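Long-range contacts in putative transcriptional regulator TRANSCRIPTION REGULATOR protein (Rhizobium meliloti, PDB 5NLA), which acts as an AraC-like transcriptional activator that binds c-di-GMP to regulate extracellular polysaccharide production and probably recognises specific DNA sequences: residues A[96-101]-A[374-379]; A[123-128]-A[168-173]; A[150-155]-A[186-191]. All coordinates share one frame; numbering follows the deposited sequence.

Contact 1: A[96-101]-A[374-379]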
loop_
_atom_site.group_PDB
_atom_site.type_symbol
_atom_site.label_atom_id
_atom_site.label_comp_id
_atom_site.label_asym_id
_atom_site.label_seq_id
_atom_site.Cartn_x
_atom_site.Cartn_y
_atom_site.Cartn_z
ATOM N N ASP A 96 -5.056 11.891 0.319
ATOM C CA ASP A 96 -4.544 10.752 1.071
ATOM C C ASP A 96 -4.012 9.574 0.250
ATOM O O ASP A 96 -2.994 8.988 0.581
ATOM C CB ASP A 96 -5.624 10.285 2.035
ATOM C CG ASP A 96 -7.012 10.659 1.572
ATOM O OD1 ASP A 96 -7.252 10.618 0.351
ATOM O OD2 ASP A 96 -7.844 11.015 2.425
ATOM N N LEU A 97 -4.736 9.239 -0.806
ATOM C CA LEU A 97 -4.412 8.164 -1.747
ATOM C C LEU A 97 -3.181 8.529 -2.598
ATOM O O LEU A 97 -3.176 9.567 -3.266
ATOM C CB LEU A 97 -5.639 7.897 -2.634
ATOM C CG LEU A 97 -5.596 6.843 -3.743
ATOM C CD1 LEU A 97 -7.003 6.425 -4.154
ATOM C CD2 LEU A 97 -4.827 7.338 -4.955
ATOM N N LEU A 98 -2.157 7.670 -2.564
ATOM C CA LEU A 98 -0.895 7.889 -3.280
ATOM C C LEU A 98 -0.825 7.050 -4.566
ATOM O O LEU A 98 -0.949 5.816 -4.529
ATOM C CB LEU A 98 0.302 7.547 -2.377
ATOM C CG LEU A 98 1.702 7.834 -2.955
ATOM C CD1 LEU A 98 2.027 9.313 -2.938
ATOM C CD2 LEU A 98 2.796 7.083 -2.220
ATOM N N ILE A 99 -0.612 7.735 -5.691
ATOM C CA ILE A 99 -0.339 7.092 -6.978
ATOM C C ILE A 99 1.175 7.054 -7.162
ATOM O O ILE A 99 1.835 8.093 -7.047
ATOM C CB ILE A 99 -0.910 7.886 -8.179
ATOM C CG1 ILE A 99 -2.365 8.321 -7.940
ATOM C CG2 ILE A 99 -0.774 7.075 -9.470
ATOM C CD1 ILE A 99 -3.336 7.177 -7.833
ATOM N N VAL A 100 1.719 5.877 -7.462
ATOM C CA VAL A 100 3.150 5.741 -7.758
ATOM C C VAL A 100 3.373 5.068 -9.108
ATOM O O VAL A 100 2.901 3.960 -9.335
ATOM C CB VAL A 100 3.877 4.963 -6.650
ATOM C CG1 VAL A 100 5.315 4.638 -7.053
ATOM C CG2 VAL A 100 3.835 5.763 -5.354
ATOM N N GLN A 101 4.083 5.757 -9.995
ATOM C CA GLN A 101 4.568 5.170 -11.245
ATOM C C GLN A 101 5.958 4.581 -11.002
ATOM O O GLN A 101 6.908 5.313 -10.710
ATOM C CB GLN A 101 4.609 6.219 -12.351
ATOM C CG GLN A 101 3.218 6.683 -12.793
ATOM C CD GLN A 101 3.218 8.008 -13.543
ATOM O OE1 GLN A 101 3.661 9.039 -13.022
ATOM N NE2 GLN A 101 2.691 7.994 -14.758
ATOM N N GLY A 374 8.447 5.516 2.477
ATOM C CA GLY A 374 7.773 5.660 3.767
ATOM C C GLY A 374 7.308 7.080 4.028
ATOM O O GLY A 374 6.231 7.293 4.574
ATOM N N ASP A 375 8.123 8.036 3.596
ATOM C CA ASP A 375 7.805 9.453 3.665
ATOM C C ASP A 375 6.676 9.867 2.709
ATOM O O ASP A 375 5.933 10.807 2.993
ATOM C CB ASP A 375 9.075 10.271 3.397
ATOM C CG ASP A 375 10.154 10.040 4.459
ATOM O OD1 ASP A 375 9.879 10.284 5.665
ATOM O OD2 ASP A 375 11.269 9.609 4.097
ATOM N N TRP A 376 6.570 9.183 1.571
ATOM C CA TRP A 376 5.472 9.393 0.620
ATOM C C TRP A 376 4.168 8.820 1.150
ATOM O O TRP A 376 3.084 9.301 0.802
ATOM C CB TRP A 376 5.786 8.745 -0.735
ATOM C CG TRP A 376 6.886 9.400 -1.530
ATOM C CD1 TRP A 376 7.751 10.369 -1.109
ATOM C CD2 TRP A 376 7.255 9.094 -2.880
ATOM N NE1 TRP A 376 8.621 10.699 -2.117
ATOM C CE2 TRP A 376 8.341 9.932 -3.217
ATOM C CE3 TRP A 376 6.765 8.201 -3.844
ATOM C CZ2 TRP A 376 8.953 9.904 -4.485
ATOM C CZ3 TRP A 376 7.370 8.176 -5.106
ATOM C CH2 TRP A 376 8.455 9.020 -5.410
ATOM N N LEU A 377 4.278 7.785 1.981
ATOM C CA LEU A 377 3.117 7.123 2.566
ATOM C C LEU A 377 2.584 7.776 3.862
ATOM O O LEU A 377 1.674 7.227 4.471
ATOM C CB LEU A 377 3.425 5.631 2.767
ATOM C CG LEU A 377 3.634 4.847 1.459
ATOM C CD1 LEU A 377 4.381 3.547 1.688
ATOM C CD2 LEU A 377 2.307 4.550 0.774
ATOM N N LYS A 378 3.116 8.938 4.263
ATOM C CA LYS A 378 2.610 9.696 5.427
ATOM C C LYS A 378 1.389 10.574 5.087
ATOM O O LYS A 378 0.430 10.643 5.871
ATOM C CB LYS A 378 3.711 10.575 6.045
ATOM C CG LYS A 378 4.697 9.857 6.961
ATOM C CD LYS A 378 5.553 10.868 7.733
ATOM C CE LYS A 378 6.704 10.212 8.493
ATOM N NZ LYS A 378 7.414 11.139 9.426
ATOM N N SER A 379 1.451 11.274 3.953
ATOM C CA SER A 379 0.328 12.085 3.420
ATOM C C SER A 379 -0.145 13.298 4.269
ATOM O O SER A 379 -1.225 13.837 4.010
ATOM C CB SER A 379 -0.875 11.180 3.069
ATOM O OG SER A 379 -1.679 10.870 4.202
#

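Contact 2: A[123-128]-A[168-173]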
loop_
_atom_site.group_PDB
_atom_site.type_symbol
_atom_site.label_atom_id
_atom_site.label_comp_id
_atom_site.label_asym_id
_atom_site.label_seq_id
_atom_site.Cartn_x
_atom_site.Cartn_y
_atom_site.Cartn_z
ATOM N N HIS A 123 -1.390 0.375 4.269
ATOM C CA HIS A 123 -2.209 0.803 3.161
ATOM C C HIS A 123 -2.741 -0.433 2.429
ATOM O O HIS A 123 -2.167 -1.520 2.532
ATOM C CB HIS A 123 -1.394 1.668 2.180
ATOM C CG HIS A 123 -0.955 2.991 2.735
ATOM N ND1 HIS A 123 -0.108 3.105 3.812
ATOM C CD2 HIS A 123 -1.227 4.258 2.337
ATOM C CE1 HIS A 123 0.102 4.384 4.073
ATOM N NE2 HIS A 123 -0.557 5.105 3.186
ATOM N N TRP A 124 -3.850 -0.259 1.718
ATOM C CA TRP A 124 -4.300 -1.235 0.733
ATOM C C TRP A 124 -3.517 -0.921 -0.540
ATOM O O TRP A 124 -3.542 0.204 -1.037
ATOM C CB TRP A 124 -5.794 -1.096 0.476
ATOM C CG TRP A 124 -6.626 -1.071 1.715
ATOM C CD1 TRP A 124 -7.121 0.026 2.332
ATOM C CD2 TRP A 124 -7.061 -2.197 2.485
ATOM N NE1 TRP A 124 -7.834 -0.341 3.444
ATOM C CE2 TRP A 124 -7.811 -1.701 3.560
ATOM C CE3 TRP A 124 -6.877 -3.579 2.372
ATOM C CZ2 TRP A 124 -8.389 -2.525 4.511
ATOM C CZ3 TRP A 124 -7.443 -4.404 3.327
ATOM C CH2 TRP A 124 -8.198 -3.872 4.380
ATOM N N ASN A 125 -2.792 -1.903 -1.044
ATOM C CA ASN A 125 -1.958 -1.724 -2.223
ATOM C C ASN A 125 -2.651 -2.407 -3.394
ATOM O O ASN A 125 -2.992 -3.596 -3.330
ATOM C CB ASN A 125 -0.576 -2.342 -1.969
ATOM C CG ASN A 125 0.516 -1.849 -2.924
ATOM O OD1 ASN A 125 1.573 -2.466 -2.992
ATOM N ND2 ASN A 125 0.286 -0.754 -3.631
ATOM N N VAL A 126 -2.897 -1.637 -4.441
ATOM C CA VAL A 126 -3.343 -2.186 -5.715
ATOM C C VAL A 126 -2.345 -1.755 -6.762
ATOM O O VAL A 126 -1.969 -0.583 -6.808
ATOM C CB VAL A 126 -4.740 -1.685 -6.062
ATOM C CG1 VAL A 126 -5.046 -1.881 -7.538
ATOM C CG2 VAL A 126 -5.754 -2.408 -5.190
ATOM N N GLY A 127 -1.899 -2.696 -7.583
ATOM C CA GLY A 127 -0.844 -2.412 -8.557
ATOM C C GLY A 127 -1.136 -3.035 -9.898
ATOM O O GLY A 127 -1.411 -4.227 -9.969
ATOM N N LEU A 128 -1.077 -2.217 -10.947
ATOM C CA LEU A 128 -1.289 -2.651 -12.326
ATOM C C LEU A 128 0.034 -2.731 -13.058
ATOM O O LEU A 128 0.808 -1.793 -12.984
ATOM C CB LEU A 128 -2.139 -1.619 -13.051
ATOM C CG LEU A 128 -2.419 -1.858 -14.531
ATOM C CD1 LEU A 128 -3.213 -3.143 -14.723
ATOM C CD2 LEU A 128 -3.160 -0.651 -15.085
ATOM N N SER A 168 4.932 -0.471 -13.625
ATOM C CA SER A 168 3.632 -0.563 -13.002
ATOM C C SER A 168 3.118 0.797 -12.587
ATOM O O SER A 168 3.878 1.764 -12.471
ATOM C CB SER A 168 3.663 -1.521 -11.799
ATOM O OG SER A 168 4.625 -1.141 -10.834
ATOM N N ILE A 169 1.805 0.855 -12.394
ATOM C CA ILE A 169 1.173 1.975 -11.715
ATOM C C ILE A 169 0.518 1.418 -10.436
ATOM O O ILE A 169 -0.246 0.443 -10.481
ATOM C CB ILE A 169 0.232 2.769 -12.657
ATOM C CG1 ILE A 169 -0.295 4.032 -11.956
ATOM C CG2 ILE A 169 -0.911 1.910 -13.178
ATOM C CD1 ILE A 169 -0.659 5.156 -12.908
ATOM N N LEU A 170 0.890 2.005 -9.298
ATOM C CA LEU A 170 0.533 1.495 -7.969
ATOM C C LEU A 170 -0.340 2.493 -7.194
ATOM O O LEU A 170 0.010 3.667 -7.087
ATOM C CB LEU A 170 1.801 1.253 -7.152
ATOM C CG LEU A 170 2.837 0.195 -7.561
ATOM C CD1 LEU A 170 3.994 0.248 -6.568
ATOM C CD2 LEU A 170 2.242 -1.206 -7.607
ATOM N N LEU A 171 -1.459 2.010 -6.653
ATOM C CA LEU A 171 -2.314 2.777 -5.732
ATOM C C LEU A 171 -2.060 2.323 -4.293
ATOM O O LEU A 171 -2.114 1.124 -3.984
ATOM C CB LEU A 171 -3.798 2.541 -6.037
ATOM C CG LEU A 171 -4.292 2.721 -7.467
ATOM C CD1 LEU A 171 -5.751 2.306 -7.584
ATOM C CD2 LEU A 171 -4.104 4.158 -7.911
ATOM N N PHE A 172 -1.781 3.283 -3.421
ATOM C CA PHE A 172 -1.688 3.025 -1.992
ATOM C C PHE A 172 -2.814 3.825 -1.349
ATOM O O PHE A 172 -2.834 5.045 -1.432
ATOM C CB PHE A 172 -0.346 3.476 -1.436
ATOM C CG PHE A 172 0.841 2.709 -1.961
ATOM C CD1 PHE A 172 1.230 1.513 -1.369
ATOM C CD2 PHE A 172 1.631 3.227 -3.005
ATOM C CE1 PHE A 172 2.344 0.813 -1.833
ATOM C CE2 PHE A 172 2.756 2.540 -3.464
ATOM C CZ PHE A 172 3.112 1.329 -2.880
ATOM N N MET A 173 -3.755 3.116 -0.732
ATOM C CA MET A 173 -4.967 3.707 -0.161
ATOM C C MET A 173 -4.901 3.535 1.369
ATOM O O MET A 173 -4.693 2.410 1.847
ATOM C CB MET A 173 -6.212 3.004 -0.735
ATOM C CG MET A 173 -6.531 3.356 -2.197
ATOM S SD MET A 173 -7.580 2.195 -3.106
ATOM C CE MET A 173 -6.475 0.806 -3.067
#

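Contact 3: A[150-155]-A[186-191]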
loop_
_atom_site.group_PDB
_atom_site.type_symbol
_atom_site.label_atom_id
_atom_site.label_comp_id
_atom_site.label_asym_id
_atom_site.label_seq_id
_atom_site.Cartn_x
_atom_site.Cartn_y
_atom_site.Cartn_z
ATOM N N PHE A 150 -3.951 -6.528 -12.276
ATOM C CA PHE A 150 -3.669 -5.955 -10.959
ATOM C C PHE A 150 -3.359 -7.023 -9.931
ATOM O O PHE A 150 -3.983 -8.084 -9.939
ATOM C CB PHE A 150 -4.883 -5.213 -10.405
ATOM C CG PHE A 150 -5.303 -4.030 -11.203
ATOM C CD1 PHE A 150 -6.145 -4.181 -12.289
ATOM C CD2 PHE A 150 -4.891 -2.750 -10.836
ATOM C CE1 PHE A 150 -6.552 -3.074 -13.020
ATOM C CE2 PHE A 150 -5.299 -1.639 -11.558
ATOM C CZ PHE A 150 -6.124 -1.800 -12.660
ATOM N N PHE A 151 -2.439 -6.718 -9.019
ATOM C CA PHE A 151 -2.407 -7.405 -7.722
ATOM C C PHE A 151 -3.196 -6.555 -6.733
ATOM O O PHE A 151 -3.241 -5.324 -6.854
ATOM C CB PHE A 151 -0.971 -7.687 -7.210
ATOM C CG PHE A 151 -0.202 -6.463 -6.759
ATOM C CD1 PHE A 151 -0.403 -5.905 -5.498
ATOM C CD2 PHE A 151 0.756 -5.882 -7.588
ATOM C CE1 PHE A 151 0.313 -4.778 -5.093
ATOM C CE2 PHE A 151 1.479 -4.763 -7.184
ATOM C CZ PHE A 151 1.255 -4.211 -5.936
ATOM N N PHE A 152 -3.826 -7.221 -5.772
ATOM C CA PHE A 152 -4.329 -6.564 -4.571
ATOM C C PHE A 152 -3.682 -7.191 -3.329
ATOM O O PHE A 152 -3.596 -8.415 -3.220
ATOM C CB PHE A 152 -5.853 -6.651 -4.489
ATOM C CG PHE A 152 -6.390 -6.382 -3.115
ATOM C CD1 PHE A 152 -6.452 -5.084 -2.618
ATOM C CD2 PHE A 152 -6.790 -7.432 -2.295
ATOM C CE1 PHE A 152 -6.931 -4.843 -1.342
ATOM C CE2 PHE A 152 -7.263 -7.194 -1.020
ATOM C CZ PHE A 152 -7.333 -5.900 -0.544
ATOM N N ARG A 153 -3.273 -6.330 -2.395
ATOM C CA ARG A 153 -2.574 -6.727 -1.171
ATOM C C ARG A 153 -2.713 -5.657 -0.086
ATOM O O ARG A 153 -2.567 -4.461 -0.373
ATOM C CB ARG A 153 -1.067 -6.903 -1.451
ATOM C CG ARG A 153 -0.628 -8.314 -1.789
ATOM C CD ARG A 153 0.868 -8.475 -1.592
ATOM N NE ARG A 153 1.630 -7.584 -2.456
ATOM C CZ ARG A 153 1.876 -7.769 -3.766
ATOM N NH1 ARG A 153 1.401 -8.825 -4.453
ATOM N NH2 ARG A 153 2.602 -6.856 -4.406
ATOM N N SER A 154 -2.963 -6.079 1.154
ATOM C CA SER A 154 -2.732 -5.200 2.293
ATOM C C SER A 154 -1.261 -5.186 2.677
ATOM O O SER A 154 -0.586 -6.226 2.662
ATOM C CB SER A 154 -3.512 -5.637 3.497
ATOM O OG SER A 154 -3.239 -4.731 4.551
ATOM N N LEU A 155 -0.769 -4.011 3.047
ATOM C CA LEU A 155 0.596 -3.880 3.526
ATOM C C LEU A 155 0.748 -4.262 5.010
ATOM O O LEU A 155 1.850 -4.176 5.557
ATOM C CB LEU A 155 1.106 -2.464 3.283
ATOM C CG LEU A 155 1.097 -2.018 1.823
ATOM C CD1 LEU A 155 1.664 -0.622 1.733
ATOM C CD2 LEU A 155 1.902 -2.967 0.949
ATOM N N GLU A 186 -9.777 -8.688 3.539
ATOM C CA GLU A 186 -8.875 -9.577 4.287
ATOM C C GLU A 186 -8.827 -10.978 3.679
ATOM O O GLU A 186 -7.757 -11.562 3.566
ATOM C CB GLU A 186 -9.288 -9.652 5.759
ATOM C CG GLU A 186 -8.930 -8.392 6.535
ATOM C CD GLU A 186 -9.607 -8.283 7.895
ATOM O OE1 GLU A 186 -10.182 -9.282 8.383
ATOM O OE2 GLU A 186 -9.541 -7.184 8.492
ATOM N N GLY A 187 -9.984 -11.502 3.283
ATOM C CA GLY A 187 -10.072 -12.814 2.655
ATOM C C GLY A 187 -9.508 -12.891 1.244
ATOM O O GLY A 187 -9.151 -13.983 0.777
ATOM N N ALA A 188 -9.428 -11.745 0.561
ATOM C CA ALA A 188 -8.917 -11.685 -0.815
ATOM C C ALA A 188 -7.483 -11.166 -0.907
ATOM O O ALA A 188 -7.087 -10.681 -1.948
ATOM C CB ALA A 188 -9.840 -10.815 -1.664
ATOM N N ASN A 189 -6.703 -11.265 0.161
ATOM C CA ASN A 189 -5.360 -10.703 0.156
ATOM C C ASN A 189 -4.472 -11.501 -0.786
ATOM O O ASN A 189 -4.542 -12.737 -0.809
ATOM C CB ASN A 189 -4.740 -10.724 1.554
ATOM C CG ASN A 189 -3.474 -9.899 1.626
ATOM O OD1 ASN A 189 -3.505 -8.708 1.334
ATOM N ND2 ASN A 189 -2.361 -10.519 1.999
ATOM N N ASN A 190 -3.643 -10.777 -1.542
ATOM C CA ASN A 190 -2.716 -11.342 -2.533
ATOM C C ASN A 190 -3.470 -12.085 -3.623
ATOM O O ASN A 190 -3.245 -13.275 -3.853
ATOM C CB ASN A 190 -1.661 -12.235 -1.874
ATOM C CG ASN A 190 -0.421 -12.394 -2.723
ATOM O OD1 ASN A 190 0.201 -11.401 -3.143
ATOM N ND2 ASN A 190 -0.032 -13.645 -2.969
ATOM N N SER A 191 -4.380 -11.372 -4.282
ATOM C CA SER A 191 -5.091 -11.922 -5.431
ATOM C C SER A 191 -4.862 -11.090 -6.685
ATOM O O SER A 191 -4.334 -9.978 -6.642
ATOM C CB SER A 191 -6.580 -12.063 -5.121
ATOM O OG SER A 191 -7.084 -10.872 -4.567
#

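Contact 1: A[96-101]-A[374-379]
Leu-98 and Trp-376 carry the dense half of this contact. One methyl of the leucine, CD2, comes 3.7 Å from Trp-376 CB and lies close to the plane of the indole, at its rim and not over a face. CG of Leu-98 is anti to the backbone N (chi1 -175°), which sends both methyls out toward the C-terminal segment, and CD2 also meets CD2 of Leu-377 at 4.0 Å. Farther along the strand, Val-100 presents CG2 to the benzo edge of the same tryptophan, 4.1 Å from CE3, and the two side chains cross at about a right angle. The indole rests with its rim against two strand residues that face the same way; all four side chains are buried, and they meet through carbon atoms.

The other end is looser and partly open to solvent. There Ser-379 approaches chiefly through CB, 3.9 Å from the carbonyl O of Asp-96, while its OG donates a 2.7 Å hydrogen bond to Lys-378 O.

Here the chain's C-terminal end folds back onto the seven-stranded antiparallel sheet. The short helix 373-376 and the residues after it cover strand 97-104; Trp-376 reaches on over Leu-89 of strand 88-94 to Phe-49 and Thr-51 of strand 49-52, at one edge of the sheet, and Leu-377 leans the other way onto Phe-172 of strand 166-173.

Contact 2: A[123-128]-A[168-173]
Asn-125 and Phe-172 lie side by side on one face of the sheet and point the same way, the amide nearly parallel to the ring, with planes 12° apart. ND2 sits 3.1 Å above the ring plane of Phe-172, displaced toward the rim, with CE1 as the nearest ring atom. Because CG of Asn-125 is anti to the backbone N (chi1 -162°), the amide turns inward between the strands, and ND2 donates to Leu-171 O at 3.1 Å. That donor stands above the carbonyl plane, whereas Val-126 N approaches the same oxygen within the plane at 2.9 Å, so two N-H groups grip one buried acceptor. With an alanine at Asn-125, Leu-171 O would probably be left with its backbone donor alone, and the Phe-172 ring would lose the amide over that face. Farther along this face, Leu-170 CD2 lies 3.4 Å from Gly-127 CA.

The backbones form a regular antiparallel pair near the middle of the seven-stranded sheet, one of two sheets in a domain consistent with the cupin-like sensor domains of AraC relatives. Hydrogen-bonded pairs Trp-124/Met-173, Val-126/Leu-171 and Leu-128/Ile-169 alternate with non-hydrogen-bonded ones.

On the opposite face the side chains are mostly apolar. The Met-173 chain bends at its last torsion (chi3 -64°) and carries CE to 3.9 Å from Val-126 CG2, close also to Trp-124 CB. Leu-128 CB packs on Ile-169 CG2 at 3.7 Å, and helix 196-211 covers the two residues with Ala-202 and Ile-205. The Trp-124 indole is held at its other end, where NE1 donates to Tyr-175 O.

Contact 3: A[150-155]-A[186-191]
Asn-189 and Asn-190 both extend CG anti to their backbone N (chi1 -168° and -158°), and this turns each carboxamide oxygen onto strand 150-154. Asn-190 and Ser-191, both facing Phe-152, form a G1 β-bulge, with Asn-190 in the left-handed conformation characteristic of the first bulge position. Phe-152 N donates to Ser-191 O, while Phe-152 O receives Ser-191 N at 3.2 Å and, weakly, Asn-190 N. The bulge leads from the end of helix 182-187 into strand 191-193, the outermost strand on this side of the sheet.

Beyond the bridge, Asn-189 OD1 accepts Ser-154 N at 2.7 Å, a side-chain oxygen bonding to the strand backbone. Asn-190 OD1 meets the edge of the Arg-153 guanidinium, where NH1 donates to it at 3.1 Å almost straight in line with its C=O (172°). The Arg-153 and Asn-190 side chains lie side by side. One face of the guanidinium is laid over the Phe-151 ring, with NH2 3.1 Å above its centre, a face contact that, with the edge bond, probably limits its rotation; Tyr-159 adds a cation-pi interaction. Asn-190 is itself gripped at ND2, which donates to Thr-136 O.

The Phe-152 ring turns its edge to Ala-188, CD2 lying 3.3 Å from the carbonyl O. That same oxygen, at the exit of the helix, accepts Ser-191 OG at 2.6 Å.

All three contacts lie on the seven-stranded antiparallel sheet and follow one another across it. The centre of contact 2 is about 10 Å from those of contacts 1 and 3, which are about 18 Å apart. Strands 97-104 and 166-173 are neighbours and join contact 1 to contact 2 by backbone bonds such as Val-100 O to Leu-170 N; strands 124-129 and 150-154 likewise join contact 2 to contact 3. Along the chain, contacts 2 and 3 interleave, and both fall within the long loop closed by contact 1. Residues 374-379, near the C-terminal end, thus pack against the same sheet that carries contacts 2 and 3.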